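Local coordinates for ORC1-type DNA replication protein 2 (Aeropyrum pernix, PDB 1W5T) that binds DNA and ATP and takes part in the regulation of DNA replication, joining an AAA+ ATPase domain to a C-terminal winged-helix domain, at residues A392-L395 and I396-D400; R25-R28 and G29-E32; A265-M268 and A269-A273; S193-R196 and E197-Q201; Y352-Y355 and H356-K360. All coordinates share one frame; numbering follows the deposited sequence.

Contact 1 of 5, residues A392-L395 and I396-D400; sequences ADRL and IEVVD
L395 and V399 sit one helical turn apart and cross at a slant. Methyl CD1 of L395 reaches CG2 of V399 at 3.6 Å. L395 has CG anti to its backbone nitrogen (chi1 -180°), which sets the branch beside its own carbonyl carbon and lets CD1 lean on to the next turn. V399 offers CG2, the methyl beside its backbone nitrogen. R394 and V398 repeat the i to i+4 spacing on the next strip of the helix. The R394 chain bends at chi2 and chi3, and this brings NH2 within 3.5 Å of V398 CG2. The methyl lies oblique to the guanidinium plane. I396 packs back along the helix, with CG1 and CD1 both resting against the carbonyl oxygen of A392. Beneath the side chains run four helical hydrogen bonds, from I396 N to A392 O, E397 N to D393 O, V398 N to R394 O and V399 N to L395 O. The last is 2.7 Å long and nearly straight at 170°. D393 OD2 takes a weak bond from the amide of the next residue, R394. All this lies on helix 392-408. L395, V398 and V399 lean on L303 of helix 300-304, I396 and V399 meet helix 308-322, and A392 and L395 touch L386 of strand 382-386.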
# COMPACT_ATOMS: atom_id res chain seq x y z
N ALA A 392 1.89 -13.33 17.06
CA ALA A 392 0.74 -14.01 17.64
C ALA A 392 0.30 -13.51 19.01
O ALA A 392 -0.90 -13.42 19.28
CB ALA A 392 0.92 -15.50 17.64
N ASP A 393 1.26 -13.18 19.88
CA ASP A 393 0.91 -12.69 21.23
C ASP A 393 0.45 -11.23 21.28
O ASP A 393 -0.41 -10.86 22.10
CB ASP A 393 2.02 -12.99 22.26
CG ASP A 393 3.40 -12.51 21.82
OD1 ASP A 393 4.40 -12.98 22.40
OD2 ASP A 393 3.57 -11.66 20.90
N ARG A 394 1.03 -10.40 20.40
CA ARG A 394 0.60 -9.00 20.25
C ARG A 394 -0.86 -8.99 19.78
O ARG A 394 -1.68 -8.23 20.30
CB ARG A 394 1.50 -8.25 19.26
CG ARG A 394 2.72 -7.51 19.85
CD ARG A 394 2.56 -5.98 20.08
NE ARG A 394 1.41 -5.37 19.38
CZ ARG A 394 0.63 -4.39 19.87
NH1 ARG A 394 0.85 -3.88 21.09
NH2 ARG A 394 -0.38 -3.92 19.14
N LEU A 395 -1.17 -9.86 18.81
CA LEU A 395 -2.53 -10.01 18.27
C LEU A 395 -3.57 -10.54 19.28
O LEU A 395 -4.62 -9.92 19.47
CB LEU A 395 -2.52 -10.88 17.00
CG LEU A 395 -3.84 -11.15 16.27
CD1 LEU A 395 -4.41 -9.89 15.69
CD2 LEU A 395 -3.65 -12.18 15.16
N ILE A 396 -3.28 -11.68 19.93
CA ILE A 396 -4.10 -12.18 21.05
C ILE A 396 -4.46 -11.03 22.02
O ILE A 396 -5.62 -10.82 22.33
CB ILE A 396 -3.39 -13.33 21.82
CG1 ILE A 396 -3.45 -14.63 21.03
CG2 ILE A 396 -4.03 -13.57 23.20
CD1 ILE A 396 -2.32 -15.57 21.36
N GLU A 397 -3.45 -10.30 22.47
CA GLU A 397 -3.65 -9.14 23.31
C GLU A 397 -4.69 -8.19 22.70
O GLU A 397 -5.75 -7.98 23.29
CB GLU A 397 -2.32 -8.40 23.48
CG GLU A 397 -1.53 -8.75 24.73
CD GLU A 397 -0.87 -7.52 25.37
OE1 GLU A 397 0.38 -7.38 25.26
OE2 GLU A 397 -1.61 -6.68 25.96
N VAL A 398 -4.39 -7.64 21.51
CA VAL A 398 -5.25 -6.66 20.83
C VAL A 398 -6.68 -7.18 20.71
O VAL A 398 -7.66 -6.51 21.08
CB VAL A 398 -4.72 -6.30 19.41
CG1 VAL A 398 -5.62 -5.30 18.70
CG2 VAL A 398 -3.32 -5.72 19.48
N VAL A 399 -6.78 -8.41 20.24
CA VAL A 399 -8.06 -9.05 19.99
C VAL A 399 -8.90 -9.15 21.26
O VAL A 399 -10.10 -8.82 21.23
CB VAL A 399 -7.86 -10.40 19.25
CG1 VAL A 399 -9.15 -11.18 19.10
CG2 VAL A 399 -7.26 -10.11 17.87
N ASP A 400 -8.28 -9.58 22.36
CA ASP A 400 -9.03 -9.71 23.62
C ASP A 400 -9.73 -8.40 24.03
O ASP A 400 -10.93 -8.43 24.35
CB ASP A 400 -8.18 -10.22 24.78
CG ASP A 400 -7.88 -11.70 24.68
OD1 ASP A 400 -8.75 -12.45 24.19
OD2 ASP A 400 -6.80 -12.19 25.06

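Contact 2 of 5, residues R25-R28 and G29-E32; sequences RVRR and GEAE. With ANP (phosphoaminophosphonic acid-adenylate ester), chain D.
R27 occupies the N-cap position of helix 28-43, and its carbonyl oxygen accepts the A31 amide at 3.0 Å with an N-H...O angle of 155°. This is the entry to the first helix of the chain, in its N-terminal AAA+ part, and the loop before it borders the adenine of the bound ATP analogue. The E30 chain folds back over R27. Its CG lies 3.6 Å from R27 CB, and OE2 comes to 3.4 Å from R27 CA. The guanidinium and carboxylate planes stand 51° apart. Their charged ends do not meet: R27 NH1 and E30 OE1 are 5.0 Å apart. NH1 is instead salt-bridged to E219 of helix 217-231. An alanine in place of E30 would lose the CG and carboxylate laid against R27, and would probably leave the start of the arginine chain less firmly held on that side. R28 and E32 are neighbours along the helix surface, again without a salt bridge. A31 faces helix 65-82, where it meets L68, F71 and T72. V26 lays CG1 over one face of the R27 guanidinium, toward its rim. The V26 backbone O accepts a 2.8 Å hydrogen bond from N6 of the adenine.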
# COMPACT_ATOMS: atom_id res chain seq x y z
N ARG A 25 15.36 -1.38 -9.26
CA ARG A 25 16.02 -2.66 -9.57
C ARG A 25 15.15 -3.89 -9.29
O ARG A 25 15.50 -5.03 -9.60
CB ARG A 25 17.35 -2.76 -8.81
CG ARG A 25 18.38 -1.73 -9.21
CD ARG A 25 19.78 -2.16 -8.93
NE ARG A 25 20.71 -1.02 -9.00
CZ ARG A 25 21.78 -0.87 -8.21
NH1 ARG A 25 22.05 -1.78 -7.28
NH2 ARG A 25 22.56 0.18 -8.38
N VAL A 26 14.04 -3.62 -8.64
CA VAL A 26 13.00 -4.57 -8.39
C VAL A 26 11.76 -3.77 -8.75
O VAL A 26 11.70 -2.58 -8.47
CB VAL A 26 12.94 -4.97 -6.89
CG1 VAL A 26 11.84 -6.03 -6.68
CG2 VAL A 26 14.32 -5.48 -6.39
N ARG A 27 10.79 -4.42 -9.39
CA ARG A 27 9.57 -3.78 -9.93
C ARG A 27 9.84 -2.87 -11.17
O ARG A 27 8.99 -2.03 -11.58
CB ARG A 27 8.74 -3.10 -8.81
CG ARG A 27 8.46 -3.99 -7.57
CD ARG A 27 7.70 -5.35 -7.86
NE ARG A 27 7.48 -6.15 -6.65
CZ ARG A 27 7.90 -7.41 -6.46
NH1 ARG A 27 8.56 -8.08 -7.41
NH2 ARG A 27 7.64 -8.01 -5.31
N ARG A 28 11.01 -3.03 -11.77
CA ARG A 28 11.38 -2.21 -12.90
C ARG A 28 10.42 -2.48 -14.07
O ARG A 28 9.90 -1.53 -14.68
CB ARG A 28 12.85 -2.44 -13.29
CG ARG A 28 13.28 -1.62 -14.45
CD ARG A 28 14.32 -2.30 -15.31
NE ARG A 28 15.59 -2.38 -14.63
CZ ARG A 28 16.16 -3.45 -14.05
NH1 ARG A 28 17.33 -3.25 -13.46
NH2 ARG A 28 15.64 -4.68 -14.03
N GLY A 29 10.16 -3.76 -14.36
CA GLY A 29 9.24 -4.12 -15.41
C GLY A 29 7.84 -3.60 -15.20
O GLY A 29 7.23 -3.10 -16.16
N GLU A 30 7.33 -3.69 -13.98
CA GLU A 30 6.01 -3.15 -13.71
C GLU A 30 5.96 -1.66 -13.92
O GLU A 30 4.97 -1.16 -14.42
CB GLU A 30 5.44 -3.56 -12.34
CG GLU A 30 6.39 -4.20 -11.35
CD GLU A 30 6.89 -5.59 -11.76
OE1 GLU A 30 6.16 -6.58 -11.57
OE2 GLU A 30 8.04 -5.67 -12.24
N ALA A 31 7.04 -0.95 -13.58
CA ALA A 31 7.12 0.49 -13.80
C ALA A 31 7.16 0.83 -15.28
O ALA A 31 6.57 1.82 -15.68
CB ALA A 31 8.33 1.09 -13.10
N GLU A 32 7.85 0.02 -16.07
CA GLU A 32 7.89 0.23 -17.52
C GLU A 32 6.56 0.01 -18.20
O GLU A 32 6.22 0.76 -19.12
CB GLU A 32 8.86 -0.71 -18.16
CG GLU A 32 10.16 -0.76 -17.43
CD GLU A 32 11.24 0.04 -18.08
OE1 GLU A 32 11.05 1.28 -18.23
OE2 GLU A 32 12.29 -0.58 -18.41
PG ANP D . 2.28 1.38 3.07
O1G ANP D . 2.60 1.89 4.54
O2G ANP D . 1.51 2.55 2.31
O3G ANP D . 1.44 0.04 3.05
PB ANP D . 3.93 1.18 0.59
O1B ANP D . 3.27 2.41 -0.15
O2B ANP D . 3.31 -0.13 0.02
N3B ANP D . 3.80 1.24 2.29
PA ANP D . 6.49 2.34 -0.03
O1A ANP D . 6.45 2.70 -1.59
O2A ANP D . 6.16 3.64 0.81
O3A ANP D . 5.53 1.08 0.32
O5' ANP D . 7.92 1.68 0.33
C5' ANP D . 8.50 1.37 1.61
C4' ANP D . 9.98 1.72 1.49
O4' ANP D . 10.65 0.80 0.63
C3' ANP D . 10.22 3.08 0.85
O3' ANP D . 11.38 3.63 1.41
C2' ANP D . 10.51 2.78 -0.62
O2' ANP D . 11.26 3.75 -1.34
C1' ANP D . 11.25 1.45 -0.50
N9 ANP D . 10.95 0.60 -1.65
C8 ANP D . 9.80 -0.15 -1.81
N7 ANP D . 9.81 -0.84 -2.98
C5 ANP D . 10.98 -0.60 -3.58
C6 ANP D . 11.74 -0.94 -4.82
N6 ANP D . 11.25 -1.79 -5.77
N1 ANP D . 12.96 -0.38 -5.04
C2 ANP D . 13.53 0.46 -4.19
N3 ANP D . 12.94 0.87 -3.03
C4 ANP D . 11.67 0.34 -2.70

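Contact 3 of 5, residues A265-M268 and A269-A273; sequences ALKM and ACEMA
K267 and E271 supply the polar side-chain approach in this part of helix 259-275, within the ATPase lid region. E271 has CG between its backbone nitrogen and carbonyl carbon (chi1 48°) and extends from there, which sets the carboxylate beside the lysine. OE2 lies 3.5 Å from K267 CE but 4.4 Å from NZ, beyond a salt bridge. A leucine in place of E271 would probably leave the lysine without this nearby opposite charge. The backbone bonds are regular. The amides of A269, C270, E271 and M272 bind the carbonyls of A265, L266, K267 and M268. The E271 N to K267 O bond is 3.0 Å long. The apolar contacts fall on two other strips. M268 and M272 lie alongside each other and meet at their CE methyls, which are 3.8 Å apart. L266 CD1 lies 4.3 Å from C270 SG. A265 and L266 pack on helix 239-249, A269 and M272 on helix 283-292. The chemistry is thus divided: apolar groups bind the helix into the lid, while K267 and E271 probably attract each other only loosely through their charges.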
# COMPACT_ATOMS: atom_id res chain seq x y z
N ALA A 265 15.86 -0.97 9.39
CA ALA A 265 16.89 -1.80 10.01
C ALA A 265 18.31 -1.44 9.62
O ALA A 265 19.19 -1.37 10.47
CB ALA A 265 16.63 -3.29 9.73
N LEU A 266 18.55 -1.26 8.33
CA LEU A 266 19.88 -0.97 7.83
C LEU A 266 20.27 0.44 8.33
O LEU A 266 21.39 0.64 8.81
CB LEU A 266 19.93 -1.11 6.29
CG LEU A 266 21.20 -0.61 5.57
CD1 LEU A 266 22.40 -1.29 6.15
CD2 LEU A 266 21.20 -0.86 4.08
N LYS A 267 19.33 1.38 8.23
CA LYS A 267 19.53 2.69 8.83
C LYS A 267 20.00 2.61 10.26
O LYS A 267 21.05 3.19 10.59
CB LYS A 267 18.28 3.55 8.80
CG LYS A 267 18.61 5.06 9.00
CD LYS A 267 17.35 5.93 8.96
CE LYS A 267 16.79 6.16 10.39
NZ LYS A 267 15.28 6.13 10.52
N MET A 268 19.21 1.92 11.08
CA MET A 268 19.43 1.79 12.52
C MET A 268 20.79 1.19 12.79
O MET A 268 21.53 1.69 13.62
CB MET A 268 18.39 0.87 13.18
CG MET A 268 17.00 1.44 13.39
SD MET A 268 15.84 0.11 14.07
CE MET A 268 16.63 -0.26 15.67
N ALA A 269 21.12 0.11 12.07
CA ALA A 269 22.38 -0.56 12.25
C ALA A 269 23.51 0.44 12.03
O ALA A 269 24.44 0.50 12.79
CB ALA A 269 22.50 -1.75 11.34
N CYS A 270 23.37 1.28 11.01
CA CYS A 270 24.38 2.30 10.74
C CYS A 270 24.54 3.36 11.85
O CYS A 270 25.67 3.71 12.24
CB CYS A 270 24.10 2.97 9.41
SG CYS A 270 24.52 1.91 8.06
N GLU A 271 23.42 3.86 12.35
CA GLU A 271 23.46 4.80 13.46
C GLU A 271 23.94 4.19 14.79
O GLU A 271 24.55 4.89 15.60
CB GLU A 271 22.20 5.69 13.59
CG GLU A 271 20.84 5.03 13.52
CD GLU A 271 19.71 6.01 13.14
OE1 GLU A 271 20.00 7.05 12.51
OE2 GLU A 271 18.53 5.73 13.45
N MET A 272 23.67 2.90 14.97
CA MET A 272 24.20 2.13 16.10
C MET A 272 25.72 2.02 16.03
O MET A 272 26.39 2.10 17.07
CB MET A 272 23.57 0.73 16.14
CG MET A 272 22.25 0.66 16.89
SD MET A 272 21.43 -0.96 16.60
CE MET A 272 19.94 -0.71 17.42
N ALA A 273 26.26 1.83 14.83
CA ALA A 273 27.73 1.86 14.61
C ALA A 273 28.33 3.23 14.91
O ALA A 273 29.29 3.33 15.67
CB ALA A 273 28.08 1.42 13.21

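Contact 4 of 5, residues S193-R196 and E197-Q201; sequences SYMR and EKIPQ
E197 joins S193 through the backbone, its amide bonded to the serine oxygen at 3.2 Å, near the end of helix 190-198. K198 follows with the main side-chain contact. Its amide binds Y194 O at 2.8 Å, and its chain passes across the Y194 ring. CB sits over one face, CG and CD lie by CE2, and NZ comes round to the ring edge, in plane. Y194 has CG anti to the backbone nitrogen (chi1 -178°), which leans the ring toward the lysine of the next turn. NZ gives the hydroxyl a weak hydrogen bond of 3.4 Å. I199 is where the chain leaves helical geometry. Its amide still reaches M195 O at 2.8 Å, but from above the carbonyl plane and with an N-H...O angle of 139°. Its CD1 meets M195 CG at 4.0 Å, and both residues also lean on L151 of helix 148-151. P200 has no amide hydrogen to carry the bonding on, and its CD rests 3.5 Å from R196 O. This is a break between two successive helices in the AAA+ domain: I199 is the first residue past helix 190-198 and the N-cap of helix 200-203, and the proline is the second helix's first residue.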
# COMPACT_ATOMS: atom_id res chain seq x y z
N SER A 193 -13.09 -4.36 -5.37
CA SER A 193 -14.33 -5.08 -5.06
C SER A 193 -15.44 -4.08 -4.80
O SER A 193 -16.56 -4.23 -5.27
CB SER A 193 -14.18 -5.99 -3.84
OG SER A 193 -13.16 -6.95 -4.07
N TYR A 194 -15.11 -3.06 -4.04
CA TYR A 194 -16.05 -2.00 -3.70
C TYR A 194 -16.53 -1.18 -4.91
O TYR A 194 -17.74 -1.03 -5.12
CB TYR A 194 -15.44 -1.08 -2.63
CG TYR A 194 -16.37 0.01 -2.19
CD1 TYR A 194 -17.11 -0.10 -1.01
CD2 TYR A 194 -16.50 1.16 -2.96
CE1 TYR A 194 -17.96 0.93 -0.60
CE2 TYR A 194 -17.34 2.19 -2.58
CZ TYR A 194 -18.07 2.07 -1.41
OH TYR A 194 -18.89 3.10 -1.08
N MET A 195 -15.59 -0.62 -5.66
CA MET A 195 -15.88 0.05 -6.93
C MET A 195 -16.76 -0.78 -7.89
O MET A 195 -17.63 -0.21 -8.50
CB MET A 195 -14.59 0.45 -7.66
CG MET A 195 -13.80 1.55 -7.00
SD MET A 195 -12.25 1.89 -7.88
CE MET A 195 -12.83 2.91 -9.16
N ARG A 196 -16.55 -2.10 -7.98
CA ARG A 196 -17.34 -2.96 -8.87
C ARG A 196 -18.78 -3.02 -8.42
O ARG A 196 -19.70 -2.96 -9.22
CB ARG A 196 -16.81 -4.41 -8.92
CG ARG A 196 -16.65 -5.03 -10.31
CD ARG A 196 -17.90 -5.17 -11.22
NE ARG A 196 -18.84 -6.26 -10.87
CZ ARG A 196 -18.59 -7.58 -10.97
NH1 ARG A 196 -19.52 -8.48 -10.63
NH2 ARG A 196 -17.42 -8.01 -11.39
N GLU A 197 -18.97 -3.17 -7.11
CA GLU A 197 -20.29 -3.34 -6.55
C GLU A 197 -21.05 -2.01 -6.43
O GLU A 197 -22.27 -2.01 -6.59
CB GLU A 197 -20.23 -4.08 -5.21
CG GLU A 197 -20.66 -5.55 -5.29
CD GLU A 197 -21.79 -5.91 -4.33
OE1 GLU A 197 -21.99 -5.19 -3.31
OE2 GLU A 197 -22.48 -6.94 -4.57
N LYS A 198 -20.34 -0.91 -6.18
CA LYS A 198 -21.00 0.37 -5.94
C LYS A 198 -21.00 1.31 -7.13
O LYS A 198 -22.02 1.96 -7.39
CB LYS A 198 -20.46 1.07 -4.69
CG LYS A 198 -20.03 2.54 -4.88
CD LYS A 198 -20.46 3.48 -3.71
CE LYS A 198 -20.15 4.98 -3.97
NZ LYS A 198 -18.80 5.49 -3.51
N ILE A 199 -19.89 1.38 -7.87
CA ILE A 199 -19.73 2.28 -9.02
C ILE A 199 -19.08 1.67 -10.28
O ILE A 199 -18.09 2.19 -10.79
CB ILE A 199 -18.95 3.53 -8.60
CG1 ILE A 199 -17.77 3.14 -7.69
CG2 ILE A 199 -19.89 4.53 -7.95
CD1 ILE A 199 -16.70 4.21 -7.53
N PRO A 200 -19.65 0.60 -10.84
CA PRO A 200 -19.00 -0.14 -11.93
C PRO A 200 -18.75 0.70 -13.19
O PRO A 200 -17.95 0.27 -14.02
CB PRO A 200 -20.00 -1.25 -12.24
CG PRO A 200 -21.29 -0.68 -11.81
CD PRO A 200 -20.96 0.02 -10.50
N GLN A 201 -19.40 1.86 -13.32
CA GLN A 201 -19.14 2.78 -14.44
C GLN A 201 -17.86 3.60 -14.26
O GLN A 201 -17.30 4.10 -15.23
CB GLN A 201 -20.33 3.71 -14.69
CG GLN A 201 -21.71 3.01 -14.82
CD GLN A 201 -22.71 3.82 -15.67
OE1 GLN A 201 -23.29 3.28 -16.62
NE2 GLN A 201 -22.90 5.12 -15.33

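Contact 5 of 5, residues Y352-Y355 and H356-K360; sequences YTQY and HIYLK
Y358 N donates to Q354 O at 3.1 Å. H356 N binds Y352 O and L359 N binds Y355 O in the same i to i+4 pattern, while the bond from I357 N to T353 O is long and weak. These turns open helix 352-364 of the C-terminal winged-helix domain. It follows helices 308-322 and 330-345 and precedes the wing strands, the position of the recognition helix in winged-helix folds, so it probably faces DNA. The Y352 carbonyl oxygen has a second neighbour, for it also lies over one face of the H356 imidazole, 3.3 Å above the plane and toward the rim. H356 NE2 lies at the edge of the Y352 ring. The rings of Y355 and H356 meet rim to rim with planes 53° apart, neither lying over the other. L359 CD1 leans obliquely on the CE2-CZ side of the Y355 ring, 3.6 Å from CE2. Y355 also packs on helices 308-322 and 330-345, and R334 of the latter makes cation-pi contacts with both Y352 and Y355. On another side of the helix, Q354 bends at chi2 (71°) and passes across the Y358 ring, with Q354 CG 3.6 Å from Y358 CE1. The amide and ring planes are only 27° apart, and NE2 stands 4.1 Å above one face of the ring, toward its rim. Y358 itself packs against H309, E310 and I313 of helix 308-322. The Q354 NE2 also meets I357, lying 3.6 Å from methyl CG2.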
# COMPACT_ATOMS: atom_id res chain seq x y z
N TYR A 352 -23.11 -23.56 12.32
CA TYR A 352 -22.14 -23.89 11.29
C TYR A 352 -22.07 -22.93 10.10
O TYR A 352 -20.99 -22.50 9.71
CB TYR A 352 -22.40 -25.30 10.80
CG TYR A 352 -21.86 -26.36 11.73
CD1 TYR A 352 -22.71 -27.06 12.56
CD2 TYR A 352 -20.50 -26.65 11.76
CE1 TYR A 352 -22.21 -28.03 13.42
CE2 TYR A 352 -20.00 -27.62 12.61
CZ TYR A 352 -20.85 -28.31 13.44
OH TYR A 352 -20.35 -29.28 14.27
N THR A 353 -23.23 -22.60 9.55
CA THR A 353 -23.38 -21.73 8.38
C THR A 353 -22.71 -20.37 8.61
O THR A 353 -21.84 -19.96 7.85
CB THR A 353 -24.92 -21.60 8.09
OG1 THR A 353 -25.24 -22.23 6.85
CG2 THR A 353 -25.38 -20.13 7.96
N GLN A 354 -23.08 -19.71 9.71
CA GLN A 354 -22.50 -18.43 10.04
C GLN A 354 -21.01 -18.58 10.32
O GLN A 354 -20.22 -17.76 9.89
CB GLN A 354 -23.26 -17.76 11.20
CG GLN A 354 -22.84 -16.32 11.46
CD GLN A 354 -23.28 -15.35 10.36
OE1 GLN A 354 -24.39 -14.81 10.42
NE2 GLN A 354 -22.43 -15.12 9.35
N TYR A 355 -20.63 -19.67 10.96
CA TYR A 355 -19.25 -20.00 11.32
C TYR A 355 -18.29 -20.01 10.14
O TYR A 355 -17.18 -19.49 10.25
CB TYR A 355 -19.21 -21.37 12.01
CG TYR A 355 -17.84 -21.91 12.31
CD1 TYR A 355 -17.05 -21.34 13.31
CD2 TYR A 355 -17.35 -23.03 11.64
CE1 TYR A 355 -15.80 -21.86 13.62
CE2 TYR A 355 -16.10 -23.55 11.97
CZ TYR A 355 -15.33 -22.94 12.96
OH TYR A 355 -14.08 -23.41 13.29
N HIS A 356 -18.74 -20.64 9.06
CA HIS A 356 -17.99 -20.83 7.82
C HIS A 356 -17.81 -19.53 7.06
O HIS A 356 -16.81 -19.36 6.40
CB HIS A 356 -18.69 -21.87 6.92
CG HIS A 356 -18.66 -23.26 7.48
ND1 HIS A 356 -19.47 -24.28 7.00
CD2 HIS A 356 -17.91 -23.81 8.47
CE1 HIS A 356 -19.23 -25.39 7.68
NE2 HIS A 356 -18.28 -25.13 8.57
N ILE A 357 -18.81 -18.66 7.12
CA ILE A 357 -18.73 -17.31 6.56
C ILE A 357 -17.59 -16.54 7.28
O ILE A 357 -16.72 -15.96 6.64
CB ILE A 357 -20.12 -16.63 6.66
CG1 ILE A 357 -20.98 -16.99 5.44
CG2 ILE A 357 -20.02 -15.12 6.74
CD1 ILE A 357 -22.49 -17.25 5.75
N TYR A 358 -17.61 -16.58 8.62
CA TYR A 358 -16.56 -16.00 9.46
C TYR A 358 -15.14 -16.48 9.14
O TYR A 358 -14.23 -15.64 9.05
CB TYR A 358 -16.86 -16.28 10.92
CG TYR A 358 -17.99 -15.46 11.47
CD1 TYR A 358 -18.80 -15.95 12.50
CD2 TYR A 358 -18.25 -14.19 10.97
CE1 TYR A 358 -19.84 -15.17 13.04
CE2 TYR A 358 -19.27 -13.41 11.48
CZ TYR A 358 -20.06 -13.91 12.51
OH TYR A 358 -21.07 -13.10 12.99
N LEU A 359 -14.96 -17.79 8.94
CA LEU A 359 -13.66 -18.36 8.61
C LEU A 359 -13.17 -17.89 7.25
O LEU A 359 -11.99 -17.53 7.08
CB LEU A 359 -13.67 -19.89 8.63
CG LEU A 359 -13.23 -20.55 9.92
CD1 LEU A 359 -13.65 -21.98 9.93
CD2 LEU A 359 -11.73 -20.42 10.13
N LYS A 360 -14.08 -17.95 6.28
CA LYS A 360 -13.84 -17.41 4.95
C LYS A 360 -13.35 -15.96 4.98
O LYS A 360 -12.32 -15.65 4.42
CB LYS A 360 -15.08 -17.50 4.07
CG LYS A 360 -14.69 -17.79 2.63
CD LYS A 360 -14.08 -19.21 2.46
CE LYS A 360 -14.29 -19.73 1.00
NZ LYS A 360 -14.92 -18.66 0.15

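Overall arrangement
Along the chain the order is contact 2, contact 4, contact 3, contact 5, contact 1. None touches another. Contacts 2 and 4 belong to the AAA+ domain with its five-stranded parallel sheet, and their centres are 29 Å apart. Contact 3 lies in the lid region, about 28 Å from contact 2 between centres. The bound nucleotide meets V26 of contact 2 and R227 near contact 3, so it lies where the ATPase core and lid come together. Contacts 5 and 1 sit on helices 352-364 and 392-408, and both pack on helix 308-322. The centres of contacts 1 and 5 are 21 Å apart. The widest separation between centres is 46 Å, for contacts 3 and 5. The nucleotide site and the winged-helix part are thus built on separate sets of helices.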